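Local coordinates for Abbfa_003403 (Acinetobacter baumannii, PDB 4ZXH), which is a four-domain nonribosomal peptide synthetase that probably activates a building block, carries it on a phosphopantetheine arm, condenses it and releases the product through a thioesterase, at residues I356-E361 against I403-G408; S231-V236 against E414-L419; N275-T280 against T300-M305. All blocks are in the same frame, centred on the assembly; numbering follows the deposited sequence.

Contact 1: I356-E361 against I403-G408; sequences IGMFWE and ITLEMG. With PNS (4'-phosphopantetheine), chain B.
The ring of Phe359 is shared between a sheet neighbour and the cofactor: the CG2 methyl of Thr404 lies over the centre of one face, while the thiol sulfur of the phosphopantetheine meets the ring edge close to its plane. The strands carrying these residues form the parallel pair of the condensation domain's four-stranded mixed sheet, 356-360 at its edge beside 403-411, their axes only 12° apart. Thr404 CG2 stands 3.7 Å from the Phe359 ring centroid, almost along the ring normal, a CH-pi contact, and Phe359 CE1 comes 3.3 Å from PNS S44. This makes Phe359 part of the wall around the reactive end of the arm. On the same side of the sheet, Glu406 runs alongside Phe359 and points the same way, with carboxylate and ring planes 28° apart; its OE2 lies 3.7 Å from Phe359 CD2 but is committed to a salt bridge with Lys420.

The backbone ladder is that of regular parallel strands. Gly357 and Phe359 each use both N and O, with Phe359 N bonding Leu405 O at 2.9 Å and Phe359 O receiving Met407 N at 3.0 Å. The other edge of strand 356-360 bonds to Ala279 through Ile356 and Met358. On the face that carries Ile356, Met358, Ile403 and Leu405, the two isoleucines lie side by side, Ile356 CD1 4.1 Å from Ile403 CD1. Helix 255-271 packs on Ile356, Met358 and Trp360, and helix 428-447 on Ile403 and Leu405.

Near the end of the pairing, Trp360 carries its CG anti to the backbone N (chi1 179°), which lays the indole across the opposing strand. Met407 CB lies 3.4 Å from Trp360 CE3, and Gly408 CA settles over the six-membered ring, 3.9 Å from the centroid of that Trp360 ring.

Contact 2: S231-V236 against E414-L419; sequences SLVFRV and ELVGVL
An edge strand of the four-stranded mixed sheet in the condensation domain, 229-235, is joined here antiparallel to strand 414-422, and its central pair sets the ring of Phe234 over Gly417. The two strand directions are 156° apart. Leu232 with Leu419 and Phe234 with Gly417 are hydrogen-bonded pairs, each closed in both directions; Phe234 N reaches Gly417 O at 2.9 Å, and Gly417 N returns to Phe234 O at 3.1 Å. Beyond them Val236 N bonds Leu415 O at 2.9 Å, but the return is made through a side chain, since Ser241 OG bonds both Leu415 N and Val236 O.

Phe234 CG occupies the crowded position between backbone N and carbonyl carbon (chi1 61°), and this rotation swings the ring across to the partner strand instead of straight off the sheet. Gly417 CA sits over the ring, displaced toward its rim, 4.0 Å from the Phe234 centroid, while Leu419 N lies at the ring edge. Farther out the ring meets Leu405, Met407 and Val435, the last on helix 428-447, which packs this side of the sheet.

The other side carries Val233, Val416 and Val418, with Val233 CG2 4.3 Å from Val418 CG2, and faces the loop of Pro375 and Ile376, the latter a ligand of the potassium ion. There the extended Arg235 crosses Glu414 with guanidinium and carboxylate planes 80° apart. Glu414 OE1 touches the aliphatic Arg235 CD at 3.4 Å, whereas Arg235 NH1 stays 4.4 Å from Glu414 OE1, beyond salt-bridge range. A phenylalanine folded over the glycine facing it is the aromatic rescue of glycine in an antiparallel sheet, placed here at the edge strand of the condensation domain's four-stranded sheet.

Contact 3: N275-T280 against T300-M305; sequences NLVIAT and TIAIHM. With PNS (4'-phosphopantetheine), chain B.
The carbonyl oxygen of Ile303 is gripped twice, by Ile278 N across the strands at 3.1 Å from Ile303 O and by the hydroxyl of Tyr264. Ile278 and Ile303 form a hydrogen-bonded pair in a two-stranded antiparallel ribbon of the condensation domain, as do Leu276 and Met305. Past the regular strand, Thr280 N still bonds Ile301 O at 2.7 Å.

At one end His304 turns its ring toward the partner strand, with CG anti to the backbone N (chi1 168°). NE2 of His304 accepts a weak, bent bond from Asn275 ND2 at 3.0 Å, the amide and imidazole planes standing 55° apart. Its ND1 is bonded to Ala205 O, so both ring nitrogens have partners. Leu276 O lies at the ring edge, 3.5 Å from His304 CD2, and Val277 meets the histidine at about a right angle, its CG2 3.7 Å from His304 CB.

The other end reaches the phosphopantetheine arm, where Thr300 belongs to the pocket that holds it. Thr300 splits its branches: CG2 packs on Ala279 CB at 3.6 Å, while OG1 makes a weak bond to PNS O40, an amide oxygen of the arm, at 3.3 Å.

Ile278 and Met305 lean on helix 255-271, Ile303 and Met305 on helix 313-329, and Ala279 passes backbone bonds on to Ile356 and Met358 of strand 356-360.

Contact 1 is the hub of the three, its centre 10 Å from that of contact 2 and 12 Å from that of contact 3. Strands 403-411 and 414-422 are consecutive in the chain and adjacent in the sheet, and Glu406 O to Val418 N, 2.8 Å, probably bonds contact 1 to contact 2. On the opposite edge of contact 1, Ile356 O lies 2.8 Å from Ala279 N, a probable bond to contact 3. Contacts 1 and 3 both touch the phosphopantetheine, at its thiol and at an amide oxygen respectively, while Arg346 and Asn351 also bond the arm. Contact 2 does not touch contact 3, their nearest atoms being about 10 Å apart.

Contact 1: I356-E361 against I403-G408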
loop_
_atom_site.group_PDB
_atom_site.type_symbol
_atom_site.label_atom_id
_atom_site.label_comp_id
_atom_site.label_asym_id
_atom_site.label_seq_id
_atom_site.Cartn_x
_atom_site.Cartn_y
_atom_site.Cartn_z
ATOM N N ILE A 356 11.267 -12.147 -0.773
ATOM C CA ILE A 356 11.987 -12.892 -1.787
ATOM C C ILE A 356 12.467 -14.171 -1.133
ATOM O O ILE A 356 12.949 -14.133 0.003
ATOM C CB ILE A 356 13.215 -12.120 -2.342
ATOM C CG1 ILE A 356 12.871 -10.661 -2.633
ATOM C CG2 ILE A 356 13.796 -12.825 -3.581
ATOM C CD1 ILE A 356 11.801 -10.494 -3.648
ATOM N N GLY A 357 12.362 -15.297 -1.830
ATOM C CA GLY A 357 12.789 -16.552 -1.237
ATOM C C GLY A 357 13.623 -17.411 -2.161
ATOM O O GLY A 357 13.597 -17.260 -3.384
ATOM N N MET A 358 14.385 -18.313 -1.563
ATOM C CA MET A 358 15.052 -19.333 -2.325
ATOM C C MET A 358 15.060 -20.664 -1.585
ATOM O O MET A 358 15.575 -20.749 -0.465
ATOM C CB MET A 358 16.472 -18.925 -2.650
ATOM C CG MET A 358 17.242 -20.115 -3.171
ATOM S SD MET A 358 18.858 -19.724 -3.770
ATOM C CE MET A 358 19.463 -21.382 -4.002
ATOM N N PHE A 359 14.487 -21.693 -2.218
ATOM C CA PHE A 359 14.415 -23.033 -1.630
ATOM C C PHE A 359 15.370 -23.890 -2.397
ATOM O O PHE A 359 15.397 -23.836 -3.625
ATOM C CB PHE A 359 13.014 -23.694 -1.713
ATOM C CG PHE A 359 11.866 -22.833 -1.261
ATOM C CD1 PHE A 359 12.059 -21.716 -0.472
ATOM C CD2 PHE A 359 10.573 -23.165 -1.627
ATOM C CE1 PHE A 359 10.985 -20.928 -0.071
ATOM C CE2 PHE A 359 9.485 -22.385 -1.225
ATOM C CZ PHE A 359 9.695 -21.264 -0.439
ATOM N N TRP A 360 16.130 -24.710 -1.698
ATOM C CA TRP A 360 16.954 -25.687 -2.387
ATOM C C TRP A 360 16.662 -27.045 -1.801
ATOM O O TRP A 360 17.212 -27.402 -0.761
ATOM C CB TRP A 360 18.434 -25.354 -2.253
ATOM C CG TRP A 360 19.324 -26.338 -2.912
ATOM C CD1 TRP A 360 19.643 -27.583 -2.461
ATOM C CD2 TRP A 360 20.033 -26.160 -4.136
ATOM N NE1 TRP A 360 20.499 -28.196 -3.337
ATOM C CE2 TRP A 360 20.753 -27.340 -4.378
ATOM C CE3 TRP A 360 20.133 -25.116 -5.052
ATOM C CZ2 TRP A 360 21.555 -27.509 -5.496
ATOM C CZ3 TRP A 360 20.927 -25.284 -6.162
ATOM C CH2 TRP A 360 21.626 -26.469 -6.377
ATOM N N GLU A 361 15.793 -27.809 -2.446
ATOM C CA GLU A 361 15.390 -29.053 -1.828
ATOM C C GLU A 361 15.795 -30.281 -2.619
ATOM O O GLU A 361 15.472 -30.403 -3.800
ATOM C CB GLU A 361 13.889 -29.066 -1.595
ATOM C CG GLU A 361 13.483 -30.126 -0.600
ATOM C CD GLU A 361 12.220 -29.768 0.144
ATOM O OE1 GLU A 361 11.563 -28.765 -0.229
ATOM O OE2 GLU A 361 11.900 -30.486 1.116
ATOM N N ILE A 403 8.542 -13.248 -4.987
ATOM C CA ILE A 403 9.359 -14.074 -5.869
ATOM C C ILE A 403 9.903 -15.244 -5.061
ATOM O O ILE A 403 10.308 -15.063 -3.906
ATOM C CB ILE A 403 10.562 -13.296 -6.458
ATOM C CG1 ILE A 403 10.118 -12.096 -7.266
ATOM C CG2 ILE A 403 11.350 -14.154 -7.399
ATOM C CD1 ILE A 403 11.289 -11.220 -7.674
ATOM N N THR A 404 9.921 -16.436 -5.648
ATOM C CA THR A 404 10.646 -17.544 -5.052
ATOM C C THR A 404 11.420 -18.327 -6.115
ATOM O O THR A 404 10.849 -18.789 -7.097
ATOM C CB THR A 404 9.721 -18.538 -4.311
ATOM O OG1 THR A 404 9.006 -17.875 -3.265
ATOM C CG2 THR A 404 10.542 -19.660 -3.711
ATOM N N LEU A 405 12.718 -18.485 -5.898
ATOM C CA LEU A 405 13.550 -19.352 -6.721
ATOM C C LEU A 405 13.627 -20.761 -6.118
ATOM O O LEU A 405 14.072 -20.932 -4.982
ATOM C CB LEU A 405 14.953 -18.755 -6.858
ATOM C CG LEU A 405 15.948 -19.518 -7.712
ATOM C CD1 LEU A 405 15.424 -19.526 -9.132
ATOM C CD2 LEU A 405 17.298 -18.843 -7.639
ATOM N N GLU A 406 13.195 -21.768 -6.871
ATOM C CA GLU A 406 13.263 -23.150 -6.395
ATOM C C GLU A 406 14.241 -23.977 -7.227
ATOM O O GLU A 406 14.075 -24.112 -8.437
ATOM C CB GLU A 406 11.876 -23.794 -6.422
ATOM C CG GLU A 406 10.836 -23.009 -5.667
ATOM C CD GLU A 406 9.513 -23.745 -5.540
ATOM O OE1 GLU A 406 9.326 -24.769 -6.245
ATOM O OE2 GLU A 406 8.656 -23.286 -4.739
ATOM N N MET A 407 15.263 -24.520 -6.576
ATOM C CA MET A 407 16.289 -25.304 -7.263
ATOM C C MET A 407 16.497 -26.650 -6.586
ATOM O O MET A 407 15.816 -26.980 -5.615
ATOM C CB MET A 407 17.615 -24.551 -7.287
ATOM C CG MET A 407 17.568 -23.154 -7.851
ATOM S SD MET A 407 18.041 -23.068 -9.583
ATOM C CE MET A 407 19.643 -23.857 -9.556
ATOM N N GLY A 408 17.456 -27.418 -7.096
ATOM C CA GLY A 408 17.885 -28.638 -6.434
ATOM C C GLY A 408 17.880 -29.872 -7.315
ATOM O O GLY A 408 18.711 -30.767 -7.151
HETATM O O23 PNS B . 2.624 -10.525 11.681
HETATM P P24 PNS B . 2.706 -11.597 12.736
HETATM O O25 PNS B . 3.328 -11.252 14.061
HETATM O O27 PNS B . 3.583 -12.775 12.069
HETATM C C28 PNS B . 3.203 -13.340 10.818
HETATM C C29 PNS B . 4.168 -14.461 10.473
HETATM C C30 PNS B . 4.091 -15.447 11.641
HETATM C C31 PNS B . 5.580 -13.889 10.336
HETATM C C32 PNS B . 3.758 -15.094 9.135
HETATM O O33 PNS B . 3.480 -14.020 8.222
HETATM C C34 PNS B . 4.847 -16.015 8.617
HETATM O O35 PNS B . 5.211 -17.014 9.237
HETATM N N36 PNS B . 5.408 -15.730 7.450
HETATM C C37 PNS B . 6.460 -16.550 6.872
HETATM C C38 PNS B . 5.959 -17.058 5.521
HETATM C C39 PNS B . 6.534 -18.415 5.250
HETATM O O40 PNS B . 6.682 -19.223 6.155
HETATM N N41 PNS B . 6.847 -18.623 3.979
HETATM C C42 PNS B . 7.410 -19.811 3.385
HETATM C C43 PNS B . 7.837 -19.300 2.024
HETATM S S44 PNS B . 9.590 -18.914 2.117
#

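Contact 2: S231-V236 against E414-L419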
loop_
_atom_site.group_PDB
_atom_site.type_symbol
_atom_site.label_atom_id
_atom_site.label_comp_id
_atom_site.label_asym_id
_atom_site.label_seq_id
_atom_site.Cartn_x
_atom_site.Cartn_y
_atom_site.Cartn_z
ATOM N N SER A 231 4.228 -19.946 -12.156
ATOM C CA SER A 231 5.508 -20.669 -12.102
ATOM C C SER A 231 6.143 -20.720 -13.464
ATOM O O SER A 231 5.452 -20.954 -14.444
ATOM C CB SER A 231 5.327 -22.108 -11.601
ATOM O OG SER A 231 4.659 -22.168 -10.352
ATOM N N LEU A 232 7.454 -20.520 -13.528
ATOM C CA LEU A 232 8.183 -20.627 -14.792
ATOM C C LEU A 232 9.342 -21.634 -14.686
ATOM O O LEU A 232 10.343 -21.362 -14.032
ATOM C CB LEU A 232 8.701 -19.254 -15.217
ATOM C CG LEU A 232 9.662 -19.222 -16.407
ATOM C CD1 LEU A 232 9.078 -19.919 -17.597
ATOM C CD2 LEU A 232 10.001 -17.783 -16.758
ATOM N N VAL A 233 9.206 -22.799 -15.313
ATOM C CA VAL A 233 10.274 -23.798 -15.247
ATOM C C VAL A 233 11.382 -23.507 -16.268
ATOM O O VAL A 233 11.117 -23.273 -17.451
ATOM C CB VAL A 233 9.712 -25.220 -15.460
ATOM C CG1 VAL A 233 10.827 -26.263 -15.352
ATOM C CG2 VAL A 233 8.621 -25.497 -14.423
ATOM N N PHE A 234 12.623 -23.487 -15.806
ATOM C CA PHE A 234 13.754 -23.258 -16.701
ATOM C C PHE A 234 14.828 -24.323 -16.476
ATOM O O PHE A 234 14.751 -25.078 -15.512
ATOM C CB PHE A 234 14.340 -21.863 -16.492
ATOM C CG PHE A 234 14.875 -21.631 -15.100
ATOM C CD1 PHE A 234 14.019 -21.291 -14.059
ATOM C CD2 PHE A 234 16.229 -21.761 -14.830
ATOM C CE1 PHE A 234 14.506 -21.095 -12.778
ATOM C CE2 PHE A 234 16.728 -21.559 -13.547
ATOM C CZ PHE A 234 15.872 -21.231 -12.523
ATOM N N ARG A 235 15.818 -24.391 -17.366
ATOM C CA ARG A 235 16.970 -25.279 -17.158
ATOM C C ARG A 235 18.292 -24.580 -17.428
ATOM O O ARG A 235 18.424 -23.814 -18.386
ATOM C CB ARG A 235 16.871 -26.523 -18.036
ATOM C CG ARG A 235 15.612 -27.311 -17.823
ATOM C CD ARG A 235 15.498 -28.461 -18.764
ATOM N NE ARG A 235 14.097 -28.735 -19.031
ATOM C CZ ARG A 235 13.648 -29.835 -19.619
ATOM N NH1 ARG A 235 14.496 -30.792 -19.988
ATOM N NH2 ARG A 235 12.341 -29.978 -19.811
ATOM N N VAL A 236 19.269 -24.854 -16.575
ATOM C CA VAL A 236 20.616 -24.343 -16.776
ATOM C C VAL A 236 21.417 -25.259 -17.721
ATOM O O VAL A 236 21.447 -26.477 -17.538
ATOM C CB VAL A 236 21.347 -24.208 -15.438
ATOM C CG1 VAL A 236 22.735 -23.658 -15.661
ATOM C CG2 VAL A 236 20.556 -23.311 -14.502
ATOM N N GLU A 414 21.606 -30.969 -16.791
ATOM C CA GLU A 414 21.126 -29.605 -16.594
ATOM C C GLU A 414 20.422 -29.416 -15.254
ATOM O O GLU A 414 19.525 -30.185 -14.897
ATOM C CB GLU A 414 20.163 -29.222 -17.727
ATOM C CG GLU A 414 20.772 -29.256 -19.123
ATOM C CD GLU A 414 19.792 -28.917 -20.257
ATOM O OE1 GLU A 414 18.549 -28.985 -20.065
ATOM O OE2 GLU A 414 20.287 -28.612 -21.369
ATOM N N LEU A 415 20.817 -28.382 -14.517
ATOM C CA LEU A 415 20.113 -28.019 -13.290
ATOM C C LEU A 415 18.686 -27.598 -13.632
ATOM O O LEU A 415 18.452 -26.893 -14.625
ATOM C CB LEU A 415 20.846 -26.894 -12.557
ATOM C CG LEU A 415 22.136 -27.229 -11.808
ATOM C CD1 LEU A 415 22.872 -25.983 -11.415
ATOM C CD2 LEU A 415 21.833 -28.046 -10.576
ATOM N N VAL A 416 17.727 -28.037 -12.828
ATOM C CA VAL A 416 16.333 -27.685 -13.087
ATOM C C VAL A 416 15.808 -26.743 -12.009
ATOM O O VAL A 416 15.966 -26.995 -10.804
ATOM C CB VAL A 416 15.429 -28.932 -13.175
ATOM C CG1 VAL A 416 13.969 -28.534 -13.224
ATOM C CG2 VAL A 416 15.771 -29.740 -14.397
ATOM N N GLY A 417 15.187 -25.652 -12.455
ATOM C CA GLY A 417 14.710 -24.625 -11.556
ATOM C C GLY A 417 13.312 -24.147 -11.870
ATOM O O GLY A 417 12.820 -24.294 -12.998
ATOM N N VAL A 418 12.673 -23.576 -10.852
ATOM C CA VAL A 418 11.347 -23.005 -10.999
ATOM C C VAL A 418 11.344 -21.620 -10.407
ATOM O O VAL A 418 11.591 -21.472 -9.218
ATOM C CB VAL A 418 10.255 -23.832 -10.285
ATOM C CG1 VAL A 418 8.856 -23.360 -10.721
ATOM C CG2 VAL A 418 10.418 -25.291 -10.577
ATOM N N LEU A 419 11.071 -20.608 -11.226
ATOM C CA LEU A 419 10.860 -19.263 -10.707
ATOM C C LEU A 419 9.373 -19.055 -10.444
ATOM O O LEU A 419 8.557 -19.044 -11.365
ATOM C CB LEU A 419 11.382 -18.183 -11.665
ATOM C CG LEU A 419 11.282 -16.757 -11.074
ATOM C CD1 LEU A 419 12.282 -16.513 -9.962
ATOM C CD2 LEU A 419 11.440 -15.702 -12.136
#

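Contact 3: N275-T280 against T300-M305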
loop_
_atom_site.group_PDB
_atom_site.type_symbol
_atom_site.label_atom_id
_atom_site.label_comp_id
_atom_site.label_asym_id
_atom_site.label_seq_id
_atom_site.Cartn_x
_atom_site.Cartn_y
_atom_site.Cartn_z
ATOM N N ASN A 275 20.991 -3.143 0.094
ATOM C CA ASN A 275 20.457 -3.911 1.203
ATOM C C ASN A 275 19.311 -4.791 0.727
ATOM O O ASN A 275 18.211 -4.308 0.414
ATOM C CB ASN A 275 20.014 -2.978 2.329
ATOM C CG ASN A 275 21.190 -2.338 3.055
ATOM O OD1 ASN A 275 21.404 -1.127 2.979
ATOM N ND2 ASN A 275 21.946 -3.148 3.779
ATOM N N LEU A 276 19.585 -6.088 0.652
ATOM C CA LEU A 276 18.611 -7.052 0.159
ATOM C C LEU A 276 18.371 -8.152 1.175
ATOM O O LEU A 276 19.320 -8.617 1.818
ATOM C CB LEU A 276 19.088 -7.666 -1.142
ATOM C CG LEU A 276 19.549 -6.688 -2.206
ATOM C CD1 LEU A 276 20.514 -7.393 -3.169
ATOM C CD2 LEU A 276 18.348 -6.160 -2.935
ATOM N N VAL A 277 17.112 -8.573 1.318
ATOM C CA VAL A 277 16.797 -9.726 2.161
ATOM C C VAL A 277 16.230 -10.886 1.352
ATOM O O VAL A 277 15.351 -10.691 0.519
ATOM C CB VAL A 277 15.800 -9.363 3.264
ATOM C CG1 VAL A 277 15.505 -10.571 4.122
ATOM C CG2 VAL A 277 16.348 -8.248 4.115
ATOM N N ILE A 278 16.744 -12.091 1.598
ATOM C CA ILE A 278 16.220 -13.304 0.976
ATOM C C ILE A 278 15.902 -14.366 2.030
ATOM O O ILE A 278 16.766 -14.721 2.835
ATOM C CB ILE A 278 17.210 -13.898 -0.035
ATOM C CG1 ILE A 278 17.435 -12.941 -1.199
ATOM C CG2 ILE A 278 16.697 -15.219 -0.576
ATOM C CD1 ILE A 278 18.232 -13.548 -2.318
ATOM N N ALA A 279 14.673 -14.884 2.015
ATOM C CA ALA A 279 14.272 -15.931 2.959
ATOM C C ALA A 279 14.714 -17.296 2.450
ATOM O O ALA A 279 14.598 -17.557 1.258
ATOM C CB ALA A 279 12.756 -15.918 3.186
ATOM N N THR A 280 15.214 -18.147 3.351
ATOM C CA THR A 280 15.607 -19.527 3.022
ATOM C C THR A 280 15.176 -20.564 4.057
ATOM O O THR A 280 15.823 -20.721 5.079
ATOM C CB THR A 280 17.126 -19.701 2.894
ATOM O OG1 THR A 280 17.675 -18.674 2.066
ATOM C CG2 THR A 280 17.419 -21.058 2.268
ATOM N N THR A 300 11.628 -20.852 8.302
ATOM C CA THR A 300 12.162 -19.819 7.443
ATOM C C THR A 300 13.278 -19.074 8.186
ATOM O O THR A 300 13.152 -18.800 9.376
ATOM C CB THR A 300 11.047 -18.827 7.007
ATOM O OG1 THR A 300 10.013 -19.533 6.315
ATOM C CG2 THR A 300 11.597 -17.738 6.095
ATOM N N ILE A 301 14.379 -18.771 7.499
ATOM C CA ILE A 301 15.299 -17.758 8.007
ATOM C C ILE A 301 15.498 -16.651 6.979
ATOM O O ILE A 301 15.509 -16.913 5.776
ATOM C CB ILE A 301 16.683 -18.330 8.396
ATOM C CG1 ILE A 301 17.349 -19.009 7.206
ATOM C CG2 ILE A 301 16.578 -19.251 9.591
ATOM C CD1 ILE A 301 18.705 -19.635 7.557
ATOM N N ALA A 302 15.649 -15.415 7.464
ATOM C CA ALA A 302 15.900 -14.264 6.599
ATOM C C ALA A 302 17.381 -13.839 6.593
ATOM O O ALA A 302 17.936 -13.441 7.623
ATOM C CB ALA A 302 15.019 -13.092 7.015
ATOM N N ILE A 303 18.015 -13.923 5.425
ATOM C CA ILE A 303 19.398 -13.491 5.283
ATOM C C ILE A 303 19.459 -12.098 4.676
ATOM O O ILE A 303 19.141 -11.905 3.498
ATOM C CB ILE A 303 20.212 -14.441 4.404
ATOM C CG1 ILE A 303 20.041 -15.894 4.851
ATOM C CG2 ILE A 303 21.654 -14.037 4.420
ATOM C CD1 ILE A 303 20.372 -16.105 6.283
ATOM N N HIS A 304 19.859 -11.124 5.484
ATOM C CA HIS A 304 19.990 -9.751 5.009
ATOM C C HIS A 304 21.456 -9.483 4.682
ATOM O O HIS A 304 22.306 -9.502 5.577
ATOM C CB HIS A 304 19.449 -8.778 6.064
ATOM C CG HIS A 304 19.788 -7.342 5.812
ATOM N ND1 HIS A 304 19.958 -6.434 6.836
ATOM C CD2 HIS A 304 19.986 -6.654 4.662
ATOM C CE1 HIS A 304 20.254 -5.250 6.328
ATOM N NE2 HIS A 304 20.278 -5.356 5.011
ATOM N N MET A 305 21.745 -9.271 3.396
ATOM C CA MET A 305 23.102 -8.998 2.907
ATOM C C MET A 305 23.275 -7.521 2.604
ATOM O O MET A 305 22.413 -6.902 1.991
ATOM C CB MET A 305 23.416 -9.788 1.623
ATOM C CG MET A 305 23.532 -11.311 1.752
ATOM S SD MET A 305 24.990 -11.876 2.620
ATOM C CE MET A 305 26.244 -10.867 1.824
HETATM O O23 PNS B . 2.624 -10.525 11.681
HETATM P P24 PNS B . 2.706 -11.597 12.736
HETATM O O25 PNS B . 3.328 -11.252 14.061
HETATM O O27 PNS B . 3.583 -12.775 12.069
HETATM C C28 PNS B . 3.203 -13.340 10.818
HETATM C C29 PNS B . 4.168 -14.461 10.473
HETATM C C30 PNS B . 4.091 -15.447 11.641
HETATM C C31 PNS B . 5.580 -13.889 10.336
HETATM C C32 PNS B . 3.758 -15.094 9.135
HETATM O O33 PNS B . 3.480 -14.020 8.222
HETATM C C34 PNS B . 4.847 -16.015 8.617
HETATM O O35 PNS B . 5.211 -17.014 9.237
HETATM N N36 PNS B . 5.408 -15.730 7.450
HETATM C C37 PNS B . 6.460 -16.550 6.872
HETATM C C38 PNS B . 5.959 -17.058 5.521
HETATM C C39 PNS B . 6.534 -18.415 5.250
HETATM O O40 PNS B . 6.682 -19.223 6.155
HETATM N N41 PNS B . 6.847 -18.623 3.979
HETATM C C42 PNS B . 7.410 -19.811 3.385
HETATM C C43 PNS B . 7.837 -19.300 2.024
HETATM S S44 PNS B . 9.590 -18.914 2.117
#